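Local atomic coordinates of ribonucleoside-diphosphate reductase subunit beta (Streptococcus sanguinis, PDB entry 4N83), a protein that probably supplies deoxyribonucleotides for DNA synthesis as the dimetal-carrying subunit of a class Ib ribonucleotide reductase, here loaded with two manganese(II) ions. Residues F95-H100 with F155-L160; T63-L68 with F159-G164. All coordinates share one frame; numbering follows the deposited sequence.

Interaction 1. Residues F95-H100 with F155-L160. With MN (manganese (II) ion), chain J; MN (manganese (II) ion), chain I.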
loop_
_atom_site.group_PDB
_atom_site.type_symbol
_atom_site.label_atom_id
_atom_site.label_comp_id
_atom_site.label_asym_id
_atom_site.label_seq_id
_atom_site.Cartn_x
_atom_site.Cartn_y
_atom_site.Cartn_z
ATOM N N PHE A 95 -0.628 0.336 3.138
ATOM C CA PHE A 95 -1.222 1.615 2.743
ATOM C C PHE A 95 -2.260 2.084 3.765
ATOM O O PHE A 95 -2.255 3.248 4.166
ATOM C CB PHE A 95 -1.852 1.523 1.349
ATOM C CG PHE A 95 -2.862 2.602 1.068
ATOM C CD1 PHE A 95 -2.503 3.944 1.122
ATOM C CD2 PHE A 95 -4.173 2.277 0.750
ATOM C CE1 PHE A 95 -3.435 4.937 0.872
ATOM C CE2 PHE A 95 -5.107 3.265 0.494
ATOM C CZ PHE A 95 -4.739 4.597 0.553
ATOM N N MET A 96 -3.141 1.180 4.185
ATOM C CA MET A 96 -4.167 1.516 5.177
ATOM C C MET A 96 -3.565 1.874 6.537
ATOM O O MET A 96 -4.146 2.666 7.275
ATOM C CB MET A 96 -5.185 0.375 5.327
ATOM C CG MET A 96 -6.083 0.156 4.114
ATOM S SD MET A 96 -6.860 1.652 3.464
ATOM C CE MET A 96 -7.641 2.312 4.935
ATOM N N GLU A 97 -2.406 1.302 6.863
ATOM C CA GLU A 97 -1.697 1.662 8.094
ATOM C C GLU A 97 -1.211 3.117 8.046
ATOM O O GLU A 97 -1.155 3.787 9.078
ATOM C CB GLU A 97 -0.514 0.719 8.357
ATOM C CG GLU A 97 -0.880 -0.749 8.564
ATOM C CD GLU A 97 -1.591 -1.035 9.877
ATOM O OE1 GLU A 97 -1.946 -0.083 10.604
ATOM O OE2 GLU A 97 -1.803 -2.228 10.184
ATOM N N SER A 98 -0.864 3.596 6.852
ATOM C CA SER A 98 -0.506 5.007 6.654
ATOM C C SER A 98 -1.729 5.922 6.759
ATOM O O SER A 98 -1.622 7.046 7.252
ATOM C CB SER A 98 0.196 5.226 5.305
ATOM O OG SER A 98 1.593 5.002 5.408
ATOM N N VAL A 99 -2.879 5.441 6.289
ATOM C CA VAL A 99 -4.134 6.188 6.404
ATOM C C VAL A 99 -4.515 6.336 7.876
ATOM O O VAL A 99 -4.989 7.393 8.294
ATOM C CB VAL A 99 -5.289 5.511 5.631
ATOM C CG1 VAL A 99 -6.614 6.219 5.896
ATOM C CG2 VAL A 99 -4.996 5.496 4.137
ATOM N N HIS A 100 -4.300 5.275 8.653
ATOM C CA HIS A 100 -4.541 5.312 10.096
ATOM C C HIS A 100 -3.626 6.336 10.769
ATOM O O HIS A 100 -4.060 7.086 11.645
ATOM C CB HIS A 100 -4.324 3.933 10.734
ATOM C CG HIS A 100 -5.215 2.859 10.189
ATOM N ND1 HIS A 100 -4.994 1.520 10.422
ATOM C CD2 HIS A 100 -6.315 2.926 9.401
ATOM C CE1 HIS A 100 -5.927 0.808 9.816
ATOM N NE2 HIS A 100 -6.741 1.637 9.188
ATOM N N PHE A 155 -0.475 -8.722 18.653
ATOM C CA PHE A 155 -0.488 -8.138 19.999
ATOM C C PHE A 155 -0.582 -6.618 19.936
ATOM O O PHE A 155 -1.294 -6.003 20.730
ATOM C CB PHE A 155 0.771 -8.510 20.798
ATOM C CG PHE A 155 0.728 -9.871 21.445
ATOM C CD1 PHE A 155 -0.432 -10.355 22.048
ATOM C CD2 PHE A 155 1.876 -10.651 21.496
ATOM C CE1 PHE A 155 -0.448 -11.601 22.652
ATOM C CE2 PHE A 155 1.865 -11.895 22.103
ATOM C CZ PHE A 155 0.701 -12.372 22.680
ATOM N N LEU A 156 0.150 -6.021 18.999
ATOM C CA LEU A 156 0.197 -4.569 18.863
ATOM C C LEU A 156 -1.195 -3.989 18.637
ATOM O O LEU A 156 -1.714 -3.260 19.480
ATOM C CB LEU A 156 1.132 -4.168 17.712
ATOM C CG LEU A 156 1.244 -2.684 17.344
ATOM C CD1 LEU A 156 1.533 -1.831 18.569
ATOM C CD2 LEU A 156 2.319 -2.488 16.286
ATOM N N GLU A 157 -1.807 -4.355 17.516
ATOM C CA GLU A 157 -3.020 -3.689 17.040
ATOM C C GLU A 157 -4.340 -4.321 17.498
ATOM O O GLU A 157 -5.379 -3.661 17.452
ATOM C CB GLU A 157 -2.976 -3.590 15.516
ATOM C CG GLU A 157 -1.764 -2.819 15.019
ATOM C CD GLU A 157 -1.749 -2.655 13.517
ATOM O OE1 GLU A 157 -1.696 -3.681 12.805
ATOM O OE2 GLU A 157 -1.789 -1.500 13.049
ATOM N N THR A 158 -4.302 -5.578 17.941
ATOM C CA THR A 158 -5.509 -6.274 18.413
ATOM C C THR A 158 -5.704 -6.167 19.932
ATOM O O THR A 158 -6.813 -6.378 20.426
ATOM C CB THR A 158 -5.487 -7.774 18.036
ATOM O OG1 THR A 158 -4.867 -7.948 16.756
ATOM C CG2 THR A 158 -6.900 -8.352 17.998
ATOM N N PHE A 159 -4.639 -5.832 20.662
ATOM C CA PHE A 159 -4.648 -5.881 22.129
ATOM C C PHE A 159 -4.246 -4.549 22.777
ATOM O O PHE A 159 -5.070 -3.907 23.431
ATOM C CB PHE A 159 -3.765 -7.053 22.607
ATOM C CG PHE A 159 -3.072 -6.820 23.925
ATOM C CD1 PHE A 159 -3.799 -6.647 25.096
ATOM C CD2 PHE A 159 -1.683 -6.798 23.996
ATOM C CE1 PHE A 159 -3.157 -6.438 26.305
ATOM C CE2 PHE A 159 -1.037 -6.592 25.202
ATOM C CZ PHE A 159 -1.774 -6.411 26.358
ATOM N N LEU A 160 -2.994 -4.135 22.591
ATOM C CA LEU A 160 -2.459 -2.954 23.288
ATOM C C LEU A 160 -2.741 -1.621 22.580
ATOM O O LEU A 160 -2.406 -0.556 23.105
ATOM C CB LEU A 160 -0.960 -3.124 23.578
ATOM C CG LEU A 160 0.024 -3.279 22.411
ATOM C CD1 LEU A 160 0.513 -1.929 21.901
ATOM C CD2 LEU A 160 1.202 -4.151 22.825
HETATM MN MN MN J . -3.149 0.393 12.404
HETATM MN MN MN I . -2.468 -4.087 11.039
#

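Interaction 2. Residues T63-L68 with F159-G164. With MN (manganese (II) ion), chain J.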
loop_
_atom_site.group_PDB
_atom_site.type_symbol
_atom_site.label_atom_id
_atom_site.label_comp_id
_atom_site.label_asym_id
_atom_site.label_seq_id
_atom_site.Cartn_x
_atom_site.Cartn_y
_atom_site.Cartn_z
ATOM N N THR A 63 -0.633 7.209 17.212
ATOM C CA THR A 63 -0.020 7.722 15.982
ATOM C C THR A 63 1.406 7.198 15.808
ATOM O O THR A 63 1.841 6.923 14.690
ATOM C CB THR A 63 0.024 9.267 15.969
ATOM O OG1 THR A 63 -1.242 9.795 16.381
ATOM C CG2 THR A 63 0.362 9.793 14.576
ATOM N N LEU A 64 2.124 7.069 16.921
ATOM C CA LEU A 64 3.479 6.521 16.921
ATOM C C LEU A 64 3.495 5.073 16.426
ATOM O O LEU A 64 4.409 4.667 15.708
ATOM C CB LEU A 64 4.076 6.590 18.332
ATOM C CG LEU A 64 5.568 6.285 18.481
ATOM C CD1 LEU A 64 6.412 7.425 17.928
ATOM C CD2 LEU A 64 5.912 6.028 19.939
ATOM N N LEU A 65 2.475 4.308 16.810
ATOM C CA LEU A 65 2.405 2.883 16.491
ATOM C C LEU A 65 1.786 2.587 15.120
ATOM O O LEU A 65 2.061 1.538 14.536
ATOM C CB LEU A 65 1.638 2.140 17.583
ATOM C CG LEU A 65 2.210 2.276 18.997
ATOM C CD1 LEU A 65 1.223 1.746 20.026
ATOM C CD2 LEU A 65 3.551 1.564 19.116
ATOM N N ASP A 66 0.946 3.490 14.615
ATOM C CA ASP A 66 0.464 3.394 13.229
ATOM C C ASP A 66 1.543 3.853 12.243
ATOM O O ASP A 66 1.541 3.439 11.082
ATOM C CB ASP A 66 -0.833 4.195 13.023
ATOM C CG ASP A 66 -2.086 3.356 13.248
ATOM O OD1 ASP A 66 -2.222 2.292 12.608
ATOM O OD2 ASP A 66 -2.945 3.770 14.053
ATOM N N THR A 67 2.451 4.713 12.707
ATOM C CA THR A 67 3.638 5.091 11.936
ATOM C C THR A 67 4.631 3.931 11.912
ATOM O O THR A 67 5.236 3.641 10.880
ATOM C CB THR A 67 4.341 6.326 12.538
ATOM O OG1 THR A 67 3.384 7.370 12.749
ATOM C CG2 THR A 67 5.443 6.832 11.609
ATOM N N LEU A 68 4.797 3.285 13.065
ATOM C CA LEU A 68 5.656 2.107 13.195
ATOM C C LEU A 68 5.247 0.995 12.230
ATOM O O LEU A 68 6.103 0.346 11.626
ATOM C CB LEU A 68 5.609 1.583 14.635
ATOM C CG LEU A 68 6.361 0.288 14.951
ATOM C CD1 LEU A 68 7.856 0.468 14.747
ATOM C CD2 LEU A 68 6.061 -0.161 16.372
ATOM N N PHE A 159 -4.639 -5.832 20.662
ATOM C CA PHE A 159 -4.648 -5.881 22.129
ATOM C C PHE A 159 -4.246 -4.549 22.777
ATOM O O PHE A 159 -5.070 -3.907 23.431
ATOM C CB PHE A 159 -3.765 -7.053 22.607
ATOM C CG PHE A 159 -3.072 -6.820 23.925
ATOM C CD1 PHE A 159 -3.799 -6.647 25.096
ATOM C CD2 PHE A 159 -1.683 -6.798 23.996
ATOM C CE1 PHE A 159 -3.157 -6.438 26.305
ATOM C CE2 PHE A 159 -1.037 -6.592 25.202
ATOM C CZ PHE A 159 -1.774 -6.411 26.358
ATOM N N LEU A 160 -2.994 -4.135 22.591
ATOM C CA LEU A 160 -2.459 -2.954 23.288
ATOM C C LEU A 160 -2.741 -1.621 22.580
ATOM O O LEU A 160 -2.406 -0.556 23.105
ATOM C CB LEU A 160 -0.960 -3.124 23.578
ATOM C CG LEU A 160 0.024 -3.279 22.411
ATOM C CD1 LEU A 160 0.513 -1.929 21.901
ATOM C CD2 LEU A 160 1.202 -4.151 22.825
ATOM N N PHE A 161 -3.349 -1.681 21.396
ATOM C CA PHE A 161 -3.911 -0.487 20.750
ATOM C C PHE A 161 -5.169 -0.018 21.490
ATOM O O PHE A 161 -5.494 1.170 21.482
ATOM C CB PHE A 161 -4.261 -0.770 19.278
ATOM C CG PHE A 161 -3.338 -0.111 18.281
ATOM C CD1 PHE A 161 -3.841 0.762 17.324
ATOM C CD2 PHE A 161 -1.975 -0.372 18.288
ATOM C CE1 PHE A 161 -3.003 1.364 16.401
ATOM C CE2 PHE A 161 -1.133 0.227 17.367
ATOM C CZ PHE A 161 -1.647 1.098 16.423
ATOM N N TYR A 162 -5.864 -0.956 22.130
ATOM C CA TYR A 162 -7.165 -0.687 22.745
ATOM C C TYR A 162 -7.094 0.075 24.070
ATOM O O TYR A 162 -8.123 0.525 24.577
ATOM C CB TYR A 162 -7.950 -1.991 22.913
ATOM C CG TYR A 162 -8.472 -2.530 21.601
ATOM C CD1 TYR A 162 -7.636 -3.225 20.730
ATOM C CD2 TYR A 162 -9.796 -2.331 21.220
ATOM C CE1 TYR A 162 -8.108 -3.712 19.523
ATOM C CE2 TYR A 162 -10.275 -2.818 20.015
ATOM C CZ TYR A 162 -9.427 -3.507 19.172
ATOM O OH TYR A 162 -9.896 -3.993 17.974
ATOM N N SER A 163 -5.893 0.217 24.630
ATOM C CA SER A 163 -5.670 1.138 25.746
ATOM C C SER A 163 -6.023 2.562 25.315
ATOM O O SER A 163 -6.550 3.347 26.104
ATOM C CB SER A 163 -4.213 1.088 26.211
ATOM O OG SER A 163 -3.323 1.364 25.142
ATOM N N GLY A 164 -5.723 2.877 24.056
ATOM C CA GLY A 164 -6.081 4.158 23.459
ATOM C C GLY A 164 -7.518 4.218 22.967
ATOM O O GLY A 164 -8.185 5.235 23.141
HETATM MN MN MN J . -3.149 0.393 12.404
#

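Interaction 1. Residues F95-H100 with F155-L160
Between residues 95-100 (helix 84-111) and 155-160, the nearest CA atoms, those of E97 and E157, stay 10.5 Å apart. Two metals fill that gap: this is the carboxylate-bridged dimanganese site of a ferritin-like helical bundle. The two glutamates reach in from opposite directions, and each spans both ions. On one ion, E97 OE1 binds at 2.2 Å and E157 OE2 at 2.4 Å; on the other, E157 OE1 binds at 2.0 Å, with E97 OE2 alongside. Glutamate suits the place because its arm is long and both oxygens can bind. E157 reaches the ions with its chain extended beyond CG (chi2 -177°), whereas E97 gets there bent (chi2 -71°). The carboxylate planes lie 28° apart, and E97 OE1 comes within 2.8 Å of E157 OE2, a closeness the shared cations would offset. D66 and E191 add ligands, and H194 belongs to the second ion's site. Near E157, helix 148-160 widens into a pi-type turn, with L160 N bonded to F155 O. H100 belongs to the first ion's site, positioned by a hydrogen bond from NE2 to D190. Its ND1 points in the ring plane at that manganese, 2.9 Å away, a long distance for coordination.

Interaction 2. Residues T63-L68 with F159-G164
D66 and F161 meet beside a manganese ion, the carboxylate at the edge of the aromatic ring. D66 OD1 binds the metal at 2.1 Å. The other oxygen, OD2, lies near the plane of the F161 ring, 3.4 Å from CE1, where the slightly positive ring hydrogens should suit an anionic oxygen. Carboxylate and ring stand almost perpendicular, at 82°. Aspartate fits here because one oxygen can take the metal while the other is held by the protein: OD2 accepts a hydrogen bond from Y104 OH, the predicted active-site tyrosine. Beside it on the helix, L65 supplies the apolar half of the contact. Its CB approaches F161 CE2 obliquely at 3.4 Å, and the two side chains run alongside one another, pointing opposite ways. L65 CD1 continues to L160 CD1, 4.2 Å away, the two leucines roughly perpendicular. Leucine and phenylalanine suit this buried place, since neither side chain needs a polar partner. Further out, T63 O receives both T67 N and T67 OG1, from opposite faces of its carbonyl plane, and that hydroxyl in turn accepts from I8 N of the second subunit. The contact thus joins helix 49-78 to the junction of helices 148-160 and 162-173, with helix 84-111 beside D66 and helices 128-143 and 211-240 packed against L160.

Both interactions are buried near the centre of the chain, about 6 Å apart between centres, and they share one manganese ion and the end of helix 148-160. Interaction 1 is almost wholly coordination chemistry: little surface is buried, and metal ions join the two helices. Interaction 2 buries more than twice as much surface, 176 against 77 Å², mainly through hydrocarbon and ring packing, with a single carboxylate reaching the metal. They meet directly where D66 OD1 lies 3.1 Å from E97 OE1, both on the same ion, and where F161 packs against the L156 carbonyl. Residues on the first helix of each pair also touch the second subunit, placing the site near the dimer interface.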